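Local coordinates for protein fibrillarin-like rRNA/tRNA 2'-O-methyltransferase (Aeropyrum pernix, PDB 4DF3) that probably methylates ribose 2'-hydroxyls of rRNA and tRNA at sites chosen by a guide RNA, using S-adenosylmethionine as methyl donor, at residues Arg38-Arg43 and Ser88-Ser93. The protein carries 2 engineered substitutions. Numbering follows the deposited sequence.
With SAM (S-adenosylmethionine), chain C.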
# COMPACT_ATOMS: atom_id res chain seq x y z
N ARG A 38 17.52 5.48 1.05
CA ARG A 38 16.74 5.10 2.21
C ARG A 38 15.58 6.11 2.42
O ARG A 38 15.83 7.33 2.59
CB ARG A 38 17.70 5.03 3.42
CG ARG A 38 17.09 4.80 4.82
CD ARG A 38 18.08 5.11 5.98
NE ARG A 38 18.72 3.91 6.53
CZ ARG A 38 19.92 3.44 6.16
NH1 ARG A 38 20.65 4.05 5.23
NH2 ARG A 38 20.40 2.34 6.74
N VAL A 39 14.33 5.63 2.44
CA VAL A 39 13.12 6.50 2.44
C VAL A 39 12.62 6.99 3.81
O VAL A 39 12.28 8.17 3.98
CB VAL A 39 11.91 5.86 1.62
CG1 VAL A 39 10.58 6.57 1.89
CG2 VAL A 39 12.22 5.80 0.13
N TYR A 40 12.52 6.09 4.79
CA TYR A 40 12.00 6.46 6.12
C TYR A 40 12.84 5.90 7.28
O TYR A 40 12.30 5.41 8.29
CB TYR A 40 10.53 6.03 6.23
CG TYR A 40 10.27 4.57 5.97
CD1 TYR A 40 10.04 3.69 7.03
CD2 TYR A 40 10.16 4.07 4.66
CE1 TYR A 40 9.75 2.33 6.80
CE2 TYR A 40 9.89 2.73 4.42
CZ TYR A 40 9.69 1.86 5.48
OH TYR A 40 9.39 0.48 5.31
N GLY A 41 14.16 5.99 7.13
CA GLY A 41 15.08 5.37 8.07
C GLY A 41 14.89 3.86 8.15
O GLY A 41 15.14 3.25 9.23
N GLU A 42 14.45 3.22 7.05
CA GLU A 42 14.24 1.78 7.11
C GLU A 42 15.66 1.18 7.13
O GLU A 42 16.65 1.82 6.79
CB GLU A 42 13.37 1.20 5.95
CG GLU A 42 13.96 1.38 4.54
CD GLU A 42 13.85 2.78 3.93
OE1 GLU A 42 13.51 3.75 4.63
OE2 GLU A 42 14.15 2.96 2.76
N ARG A 43 15.75 -0.04 7.56
CA ARG A 43 17.04 -0.67 7.56
C ARG A 43 17.22 -1.28 6.19
O ARG A 43 16.22 -1.59 5.52
CB ARG A 43 17.09 -1.68 8.67
CG ARG A 43 16.92 -0.99 9.99
CD ARG A 43 17.10 -1.88 11.12
NE ARG A 43 16.25 -3.06 11.02
CZ ARG A 43 16.40 -4.13 11.80
NH1 ARG A 43 17.38 -4.19 12.69
NH2 ARG A 43 15.58 -5.15 11.66
N SER A 88 4.05 10.78 2.77
CA SER A 88 5.45 10.94 2.36
C SER A 88 6.08 9.71 1.67
O SER A 88 7.30 9.64 1.52
CB SER A 88 6.30 11.35 3.56
OG SER A 88 5.98 10.51 4.68
N GLY A 89 5.27 8.73 1.28
CA GLY A 89 5.77 7.69 0.42
C GLY A 89 6.25 6.41 1.09
O GLY A 89 6.78 5.54 0.41
N THR A 90 6.06 6.29 2.40
CA THR A 90 6.46 5.05 3.11
C THR A 90 6.01 3.73 2.44
O THR A 90 6.84 2.90 2.02
CB THR A 90 5.99 5.10 4.55
OG1 THR A 90 6.75 6.12 5.24
CG2 THR A 90 6.27 3.77 5.21
N THR A 91 4.69 3.53 2.32
CA THR A 91 4.18 2.30 1.73
C THR A 91 4.38 2.37 0.21
O THR A 91 4.67 1.35 -0.45
CB THR A 91 2.69 2.11 2.10
OG1 THR A 91 2.58 2.00 3.55
CG2 THR A 91 2.14 0.88 1.39
N ALA A 92 4.18 3.57 -0.37
CA ALA A 92 4.35 3.67 -1.84
C ALA A 92 5.78 3.31 -2.25
O ALA A 92 5.99 2.81 -3.35
CB ALA A 92 3.97 5.06 -2.35
N SER A 93 6.77 3.55 -1.39
CA SER A 93 8.14 3.26 -1.85
C SER A 93 8.30 1.75 -2.05
O SER A 93 9.02 1.29 -2.95
CB SER A 93 9.22 3.77 -0.84
OG SER A 93 9.12 3.11 0.44
N SAM C . -0.62 5.63 3.06
CA SAM C . 0.47 6.25 3.87
C SAM C . 1.48 5.14 4.17
O SAM C . 1.11 3.96 4.31
OXT SAM C . 2.67 5.42 4.27
CB SAM C . -0.05 6.86 5.22
CG SAM C . -1.20 7.77 4.85
SD SAM C . -1.66 9.02 6.08
CE SAM C . -2.56 7.81 7.09
C5' SAM C . -3.08 9.83 5.25
C4' SAM C . -2.68 10.93 4.27
O4' SAM C . -3.74 11.30 3.39
C3' SAM C . -2.22 12.25 4.88
O3' SAM C . -0.90 12.46 4.37
C2' SAM C . -3.27 13.31 4.50
O2' SAM C . -2.70 14.57 4.24
C1' SAM C . -3.86 12.73 3.22
N9 SAM C . -5.29 13.01 3.00
C8 SAM C . -6.35 13.08 3.91
N7 SAM C . -7.51 13.37 3.21
C5 SAM C . -7.21 13.48 1.91
C6 SAM C . -7.99 13.73 0.79
N6 SAM C . -9.35 13.97 0.82
N1 SAM C . -7.24 13.72 -0.38
C2 SAM C . -5.89 13.51 -0.57
N3 SAM C . -5.14 13.25 0.56
C4 SAM C . -5.80 13.28 1.75
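Y40 CG sits between its backbone N and carbonyl carbon (chi1 56°), and chi2 near 103° turns the ring face to T90, whose CG2, anti to its own backbone N, sits over that ring. The pair exemplifies how a Rossmann-like methyltransferase domain is joined to an N-terminal antiparallel sheet: the loop between strands 26-31 and 44-47 packs on the first turn of helix 90-99. T90 CG2 makes a CH-pi contact 3.8 Å from the Y40 ring centroid, only 7° off the normal. The opposite face carries E42 OE1, toward the rim, while the carboxylate oxygens of E42 receive backbone bonds through their syn lone pairs, OE2 from V39 N (2.7 Å) and OE1 from Y40 N, the latter so short that its exact length is doubtful. Y40 OH is hydrogen-bonded to H94, so an alanine in place of Y40 would probably leave T90 CG2 without its aromatic cover and H94 without this partner. Beside the ring, V39 CG2 packs on S93 CB at 3.7 Å. S93 OG bonds back to T90 O and is also held by R53. On the ligand side of the same turn, T91 OG1 donates to the carboxylate O of S-adenosylmethionine at 2.6 Å.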